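Local coordinates for aminopeptidase-like protein (Chaetomium thermophilum, PDB 5JM6), which binds zinc and probably acts as a metalloaminopeptidase of the M18 family, assembled as a dodecamer, at residues Gly109-Tyr121 against Arg323-Asp337. Numbering follows the deposited sequence.
Sequences GSSIIAFTVGQAY and RAPTDGVIKLVALFD
Ile330 reaches from strand 330-336 to the ring of Tyr121 and to the neighbouring strand 111-117. Ile330 CB sits 3.9 Å from Thr116 O. Ile330 CG2, anti to the backbone N, packs 3.6 Å from Thr116 O and also touches Phe115 CB, while Ile330 CG1 lies 3.8 Å from Tyr121 CE1 and borders Val117 CG1. At the tip, Ile330 CD1 stands over one face of the Tyr121 ring, 4.1 Å from its centroid and 26° off the normal, which meets the criteria for a CH-pi contact. Gly328 O approaches the same ring at its edge, 3.4 Å from Tyr121 CD1, and Phe365 of helix 353-368 stacks edge-to-face with it. Replacing Tyr121 by an alanine is likely to uncover Ile330 CD1 and leave Phe365 without its ring partner. The strands run antiparallel (172° between axes); Ile112, Ala114 and Thr116 form hydrogen-bonded pairs with Leu335, Val333 and Lys331, respectively, the straightest bond being Val333 N to Ala114 O at 173°. Past the strand ends, Ala120 N donates to Asp327 O (3.0 Å). In the mixed sheet of the M18 zinc peptidase domain, 111-117 lies between 102-107 and 330-336, and 127-133 follows; Phe336 is about 5 Å, between side chains, from the zinc ligand His133. Helix 353-368 covers the face carrying Ile113, Phe115, Val117 and Leu332; on the other, helix 68-81 touches Ile112 and Ala114, and helix 305-320 touches Ala114, Val333 and Leu335.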
ATOM      1  N   GLY A 109      25.644 -16.465 -45.445  1.00 44.25           N
ATOM      2  CA  GLY A 109      24.431 -16.487 -46.244  1.00 35.62           C
ATOM      3  C   GLY A 109      23.341 -15.572 -45.704  1.00 39.95           C
ATOM      4  O   GLY A 109      22.225 -15.573 -46.218  1.00 37.68           O
ATOM      5  N   SER A 110      23.619 -14.907 -44.583  1.00 39.94           N
ATOM      6  CA  SER A 110      22.736 -13.886 -44.020  1.00 37.57           C
ATOM      7  C   SER A 110      23.218 -12.425 -44.090  1.00 35.96           C
ATOM      8  O   SER A 110      22.495 -11.519 -43.676  1.00 35.94           O
ATOM      9  CB  SER A 110      22.429 -14.244 -42.569  1.00 36.71           C
ATOM     10  OG  SER A 110      23.616 -14.317 -41.807  1.00 39.92           O
ATOM     11  N   SER A 111      24.435 -12.197 -44.575  1.00 33.89           N
ATOM     12  CA  SER A 111      24.970 -10.840 -44.702  1.00 31.41           C
ATOM     13  C   SER A 111      25.544 -10.644 -46.091  1.00 36.27           C
ATOM     14  O   SER A 111      26.208 -11.532 -46.620  1.00 35.22           O
ATOM     15  CB  SER A 111      26.046 -10.557 -43.651  1.00 35.40           C
ATOM     16  OG  SER A 111      25.488  -9.982 -42.484  1.00 45.04           O
ATOM     17  N   ILE A 112      25.289  -9.485 -46.686  1.00 34.72           N
ATOM     18  CA  ILE A 112      25.760  -9.244 -48.039  1.00 34.84           C
ATOM     19  C   ILE A 112      26.161  -7.788 -48.262  1.00 30.46           C
ATOM     20  O   ILE A 112      25.506  -6.860 -47.783  1.00 32.41           O
ATOM     21  CB  ILE A 112      24.690  -9.669 -49.076  1.00 35.48           C
ATOM     22  CG1 ILE A 112      25.219  -9.508 -50.502  1.00 29.63           C
ATOM     23  CG2 ILE A 112      23.389  -8.900 -48.874  1.00 34.45           C
ATOM     24  CD1 ILE A 112      24.285 -10.047 -51.552  1.00 34.94           C
ATOM     25  N   ILE A 113      27.265  -7.609 -48.981  1.00 30.74           N
ATOM     26  CA  ILE A 113      27.762  -6.294 -49.358  1.00 28.98           C
ATOM     27  C   ILE A 113      27.936  -6.242 -50.869  1.00 29.97           C
ATOM     28  O   ILE A 113      28.707  -7.015 -51.430  1.00 32.80           O
ATOM     29  CB  ILE A 113      29.107  -5.977 -48.678  1.00 25.98           C
ATOM     30  CG1 ILE A 113      28.935  -5.901 -47.160  1.00 22.83           C
ATOM     31  CG2 ILE A 113      29.696  -4.683 -49.222  1.00 25.69           C
ATOM     32  CD1 ILE A 113      30.243  -5.837 -46.409  1.00 23.81           C
ATOM     33  N   ALA A 114      27.215  -5.337 -51.522  1.00 29.14           N
ATOM     34  CA  ALA A 114      27.308  -5.180 -52.969  1.00 24.46           C
ATOM     35  C   ALA A 114      27.795  -3.781 -53.318  1.00 30.12           C
ATOM     36  O   ALA A 114      27.423  -2.808 -52.663  1.00 33.55           O
ATOM     37  CB  ALA A 114      25.965  -5.454 -53.623  1.00 24.45           C
ATOM     38  N   PHE A 115      28.630  -3.677 -54.347  1.00 29.08           N
ATOM     39  CA  PHE A 115      29.173  -2.382 -54.731  1.00 29.13           C
ATOM     40  C   PHE A 115      29.538  -2.297 -56.209  1.00 31.80           C
ATOM     41  O   PHE A 115      29.797  -3.311 -56.860  1.00 30.12           O
ATOM     42  CB  PHE A 115      30.401  -2.044 -53.873  1.00 26.54           C
ATOM     43  CG  PHE A 115      31.542  -3.014 -54.025  1.00 28.30           C
ATOM     44  CD1 PHE A 115      31.559  -4.205 -53.317  1.00 30.10           C
ATOM     45  CD2 PHE A 115      32.607  -2.725 -54.865  1.00 31.13           C
ATOM     46  CE1 PHE A 115      32.610  -5.095 -53.452  1.00 29.59           C
ATOM     47  CE2 PHE A 115      33.662  -3.611 -55.004  1.00 29.23           C
ATOM     48  CZ  PHE A 115      33.662  -4.798 -54.298  1.00 28.96           C
ATOM     49  N   THR A 116      29.537  -1.073 -56.730  1.00 32.08           N
ATOM     50  CA  THR A 116      30.020  -0.797 -58.077  1.00 32.12           C
ATOM     51  C   THR A 116      31.182   0.181 -58.013  1.00 29.68           C
ATOM     52  O   THR A 116      31.160   1.142 -57.244  1.00 29.58           O
ATOM     53  CB  THR A 116      28.925  -0.205 -58.984  1.00 31.84           C
ATOM     54  OG1 THR A 116      28.676   1.156 -58.612  1.00 35.65           O
ATOM     55  CG2 THR A 116      27.644  -1.008 -58.872  1.00 32.48           C
ATOM     56  N   VAL A 117      32.196  -0.072 -58.830  1.00 35.53           N
ATOM     57  CA  VAL A 117      33.376   0.776 -58.888  1.00 34.24           C
ATOM     58  C   VAL A 117      33.253   1.739 -60.062  1.00 37.90           C
ATOM     59  O   VAL A 117      33.111   1.306 -61.201  1.00 42.97           O
ATOM     60  CB  VAL A 117      34.658  -0.063 -59.035  1.00 31.91           C
ATOM     61  CG1 VAL A 117      35.892   0.810 -58.878  1.00 34.03           C
ATOM     62  CG2 VAL A 117      34.664  -1.205 -58.026  1.00 30.35           C
ATOM     63  N   GLY A 118      33.291   3.039 -59.789  1.00 34.69           N
ATOM     64  CA  GLY A 118      33.189   4.030 -60.846  1.00 34.60           C
ATOM     65  C   GLY A 118      34.314   3.902 -61.856  1.00 39.38           C
ATOM     66  O   GLY A 118      35.417   3.483 -61.511  1.00 37.76           O
ATOM     67  N   GLN A 119      34.040   4.252 -63.110  1.00 39.74           N
ATOM     68  CA  GLN A 119      35.041   4.142 -64.169  1.00 40.95           C
ATOM     69  C   GLN A 119      36.189   5.125 -63.981  1.00 39.07           C
ATOM     70  O   GLN A 119      37.281   4.924 -64.512  1.00 42.49           O
ATOM     71  CB  GLN A 119      34.409   4.371 -65.541  1.00 42.80           C
ATOM     72  CG  GLN A 119      33.351   3.365 -65.930  1.00 59.13           C
ATOM     73  CD  GLN A 119      32.612   3.780 -67.185  1.00 72.01           C
ATOM     74  OE1 GLN A 119      33.225   4.185 -68.175  1.00 66.67           O
ATOM     75  NE2 GLN A 119      31.288   3.702 -67.144  1.00 62.45           N
ATOM     76  N   ALA A 120      35.927   6.200 -63.248  1.00 38.67           N
ATOM     77  CA  ALA A 120      36.936   7.215 -62.968  1.00 35.28           C
ATOM     78  C   ALA A 120      37.625   6.973 -61.627  1.00 35.13           C
ATOM     79  O   ALA A 120      38.367   7.828 -61.143  1.00 38.32           O
ATOM     80  CB  ALA A 120      36.317   8.602 -63.005  1.00 33.39           C
ATOM     81  N   TYR A 121      37.343   5.831 -61.008  1.00 34.84           N
ATOM     82  CA  TYR A 121      37.909   5.521 -59.698  1.00 34.73           C
ATOM     83  C   TYR A 121      39.433   5.408 -59.704  1.00 40.03           C
ATOM     84  O   TYR A 121      40.031   4.878 -60.643  1.00 42.24           O
ATOM     85  CB  TYR A 121      37.317   4.225 -59.145  1.00 32.65           C
ATOM     86  CG  TYR A 121      37.871   3.872 -57.787  1.00 36.44           C
ATOM     87  CD1 TYR A 121      37.425   4.526 -56.648  1.00 34.07           C
ATOM     88  CD2 TYR A 121      38.854   2.900 -57.644  1.00 32.87           C
ATOM     89  CE1 TYR A 121      37.933   4.219 -55.402  1.00 30.73           C
ATOM     90  CE2 TYR A 121      39.370   2.586 -56.401  1.00 37.94           C
ATOM     91  CZ  TYR A 121      38.904   3.249 -55.284  1.00 37.18           C
ATOM     92  OH  TYR A 121      39.411   2.942 -54.043  1.00 38.22           O
ATOM     93  N   ARG A 323      25.789   4.432 -63.741  1.00 44.73           N
ATOM     94  CA  ARG A 323      27.230   4.339 -63.908  1.00 46.48           C
ATOM     95  C   ARG A 323      27.636   5.312 -65.001  1.00 46.27           C
ATOM     96  O   ARG A 323      27.697   4.947 -66.176  1.00 53.36           O
ATOM     97  CB  ARG A 323      27.659   2.917 -64.281  1.00 37.23           C
ATOM     98  CG  ARG A 323      27.169   1.821 -63.351  1.00 48.15           C
ATOM     99  CD  ARG A 323      27.969   0.550 -63.589  1.00 48.20           C
ATOM    100  NE  ARG A 323      28.010   0.205 -65.007  1.00 56.33           N
ATOM    101  CZ  ARG A 323      29.011  -0.444 -65.593  1.00 51.04           C
ATOM    102  NH1 ARG A 323      30.064  -0.821 -64.886  1.00 49.35           N
ATOM    103  NH2 ARG A 323      28.959  -0.711 -66.891  1.00 54.36           N
ATOM    104  N   ALA A 324      28.043   6.505 -64.598  1.00 44.77           N
ATOM    105  CA  ALA A 324      28.460   7.518 -65.548  1.00 41.97           C
ATOM    106  C   ALA A 324      29.934   7.291 -65.789  1.00 43.02           C
ATOM    107  O   ALA A 324      30.625   6.781 -64.910  1.00 41.46           O
ATOM    108  CB  ALA A 324      28.189   8.922 -65.017  1.00 39.10           C
ATOM    109  N   PRO A 325      30.428   7.648 -66.981  1.00 49.29           N
ATOM    110  CA  PRO A 325      31.861   7.458 -67.225  1.00 43.06           C
ATOM    111  C   PRO A 325      32.717   8.349 -66.325  1.00 42.08           C
ATOM    112  O   PRO A 325      33.913   8.109 -66.174  1.00 47.98           O
ATOM    113  CB  PRO A 325      32.019   7.840 -68.700  1.00 38.00           C
ATOM    114  CG  PRO A 325      30.879   8.760 -68.975  1.00 42.59           C
ATOM    115  CD  PRO A 325      29.742   8.250 -68.138  1.00 43.77           C
ATOM    116  N   THR A 326      32.097   9.375 -65.753  1.00 44.91           N
ATOM    117  CA  THR A 326      32.781  10.325 -64.884  1.00 39.56           C
ATOM    118  C   THR A 326      32.619  10.043 -63.381  1.00 40.18           C
ATOM    119  O   THR A 326      33.004  10.871 -62.555  1.00 42.36           O
ATOM    120  CB  THR A 326      32.320  11.760 -65.188  1.00 38.82           C
ATOM    121  OG1 THR A 326      30.889  11.815 -65.184  1.00 39.97           O
ATOM    122  CG2 THR A 326      32.823  12.182 -66.561  1.00 42.33           C
ATOM    123  N   ASP A 327      32.019   8.907 -63.025  1.00 40.59           N
ATOM    124  CA  ASP A 327      31.863   8.554 -61.612  1.00 36.60           C
ATOM    125  C   ASP A 327      33.188   8.110 -61.009  1.00 31.89           C
ATOM    126  O   ASP A 327      33.766   7.108 -61.426  1.00 33.77           O
ATOM    127  CB  ASP A 327      30.835   7.433 -61.431  1.00 34.80           C
ATOM    128  CG  ASP A 327      29.407   7.922 -61.529  1.00 39.92           C
ATOM    129  OD1 ASP A 327      29.158   9.112 -61.243  1.00 45.68           O
ATOM    130  OD2 ASP A 327      28.530   7.104 -61.881  1.00 33.44           O
ATOM    131  N   GLY A 328      33.642   8.834 -59.993  1.00 32.87           N
ATOM    132  CA  GLY A 328      34.934   8.559 -59.398  1.00 30.39           C
ATOM    133  C   GLY A 328      34.859   7.817 -58.081  1.00 34.37           C
ATOM    134  O   GLY A 328      35.884   7.391 -57.552  1.00 36.16           O
ATOM    135  N   VAL A 329      33.654   7.656 -57.543  1.00 31.23           N
ATOM    136  CA  VAL A 329      33.519   6.999 -56.254  1.00 28.12           C
ATOM    137  C   VAL A 329      33.071   5.551 -56.393  1.00 35.73           C
ATOM    138  O   VAL A 329      32.693   5.101 -57.475  1.00 33.80           O
ATOM    139  CB  VAL A 329      32.507   7.740 -55.353  1.00 29.53           C
ATOM    140  CG1 VAL A 329      32.895   9.200 -55.217  1.00 27.09           C
ATOM    141  CG2 VAL A 329      31.095   7.605 -55.911  1.00 29.45           C
ATOM    142  N   ILE A 330      33.076   4.847 -55.267  1.00 36.42           N
ATOM    143  CA  ILE A 330      32.521   3.507 -55.184  1.00 29.01           C
ATOM    144  C   ILE A 330      31.141   3.627 -54.556  1.00 30.75           C
ATOM    145  O   ILE A 330      30.968   4.326 -53.558  1.00 30.57           O
ATOM    146  CB  ILE A 330      33.414   2.558 -54.350  1.00 31.40           C
ATOM    147  CG1 ILE A 330      34.699   2.223 -55.112  1.00 35.91           C
ATOM    148  CG2 ILE A 330      32.664   1.282 -53.991  1.00 31.42           C
ATOM    149  CD1 ILE A 330      35.680   1.382 -54.317  1.00 36.32           C
ATOM    150  N   LYS A 331      30.154   2.973 -55.159  1.00 30.79           N
ATOM    151  CA  LYS A 331      28.798   2.981 -54.630  1.00 34.04           C
ATOM    152  C   LYS A 331      28.496   1.631 -54.003  1.00 32.62           C
ATOM    153  O   LYS A 331      28.548   0.607 -54.677  1.00 35.18           O
ATOM    154  CB  LYS A 331      27.791   3.306 -55.729  1.00 27.98           C
ATOM    155  CG  LYS A 331      27.959   4.696 -56.303  1.00 24.25           C
ATOM    156  CD  LYS A 331      27.151   4.866 -57.569  1.00 26.38           C
ATOM    157  CE  LYS A 331      27.497   6.174 -58.255  1.00 27.07           C
ATOM    158  NZ  LYS A 331      26.535   6.489 -59.342  1.00 34.62           N
ATOM    159  N   LEU A 332      28.172   1.639 -52.714  1.00 27.81           N
ATOM    160  CA  LEU A 332      28.139   0.414 -51.926  1.00 29.76           C
ATOM    161  C   LEU A 332      26.894   0.317 -51.050  1.00 29.76           C
ATOM    162  O   LEU A 332      26.442   1.310 -50.482  1.00 30.22           O
ATOM    163  CB  LEU A 332      29.404   0.332 -51.059  1.00 28.56           C
ATOM    164  CG  LEU A 332      29.715  -0.893 -50.192  1.00 31.78           C
ATOM    165  CD1 LEU A 332      31.223  -1.033 -50.022  1.00 20.41           C
ATOM    166  CD2 LEU A 332      29.036  -0.815 -48.828  1.00 23.08           C
ATOM    167  N   VAL A 333      26.348  -0.890 -50.945  1.00 31.80           N
ATOM    168  CA  VAL A 333      25.263  -1.168 -50.012  1.00 33.00           C
ATOM    169  C   VAL A 333      25.644  -2.362 -49.140  1.00 34.30           C
ATOM    170  O   VAL A 333      26.078  -3.398 -49.647  1.00 29.06           O
ATOM    171  CB  VAL A 333      23.933  -1.457 -50.734  1.00 30.75           C
ATOM    172  CG1 VAL A 333      22.829  -1.730 -49.722  1.00 26.52           C
ATOM    173  CG2 VAL A 333      23.551  -0.296 -51.639  1.00 27.67           C
ATOM    174  N   ALA A 334      25.493  -2.202 -47.830  1.00 27.18           N
ATOM    175  CA  ALA A 334      25.814  -3.261 -46.881  1.00 26.43           C
ATOM    176  C   ALA A 334      24.578  -3.656 -46.085  1.00 31.38           C
ATOM    177  O   ALA A 334      24.030  -2.849 -45.334  1.00 34.89           O
ATOM    178  CB  ALA A 334      26.930  -2.816 -45.947  1.00 25.23           C
ATOM    179  N   LEU A 335      24.137  -4.897 -46.257  1.00 28.63           N
ATOM    180  CA  LEU A 335      22.991  -5.406 -45.517  1.00 31.08           C
ATOM    181  C   LEU A 335      23.456  -6.420 -44.481  1.00 33.90           C
ATOM    182  O   LEU A 335      24.045  -7.446 -44.822  1.00 36.32           O
ATOM    183  CB  LEU A 335      21.965  -6.030 -46.465  1.00 28.65           C
ATOM    184  CG  LEU A 335      21.451  -5.109 -47.576  1.00 24.05           C
ATOM    185  CD1 LEU A 335      20.367  -5.790 -48.396  1.00 23.85           C
ATOM    186  CD2 LEU A 335      20.949  -3.797 -46.996  1.00 29.37           C
ATOM    187  N   PHE A 336      23.151  -6.142 -43.218  1.00 35.91           N
ATOM    188  CA  PHE A 336      23.691  -6.905 -42.099  1.00 36.87           C
ATOM    189  C   PHE A 336      22.616  -7.720 -41.405  1.00 38.19           C
ATOM    190  O   PHE A 336      21.424  -7.458 -41.536  1.00 38.33           O
ATOM    191  CB  PHE A 336      24.349  -5.990 -41.061  1.00 39.35           C
ATOM    192  CG  PHE A 336      25.505  -5.200 -41.584  1.00 38.21           C
ATOM    193  CD1 PHE A 336      26.767  -5.761 -41.669  1.00 42.00           C
ATOM    194  CD2 PHE A 336      25.332  -3.884 -41.972  1.00 35.00           C
ATOM    195  CE1 PHE A 336      27.833  -5.026 -42.146  1.00 44.27           C
ATOM    196  CE2 PHE A 336      26.392  -3.144 -42.448  1.00 38.62           C
ATOM    197  CZ  PHE A 336      27.645  -3.716 -42.535  1.00 41.28           C
ATOM    198  N   ASP A 337      23.070  -8.732 -40.683  1.00 44.34           N
ATOM    199  CA  ASP A 337      22.216  -9.566 -39.858  1.00 46.52           C
ATOM    200  C   ASP A 337      22.406  -9.170 -38.392  1.00 52.16           C
ATOM    201  O   ASP A 337      23.445  -8.614 -38.031  1.00 50.72           O
ATOM    202  CB  ASP A 337      22.541 -11.046 -40.080  1.00 46.37           C
ATOM    203  CG  ASP A 337      21.633 -11.978 -39.297  1.00 57.88           C
ATOM    204  OD1 ASP A 337      20.624 -11.510 -38.729  1.00 53.86           O
ATOM    205  OD2 ASP A 337      21.933 -13.189 -39.255  1.00 60.69           O
TER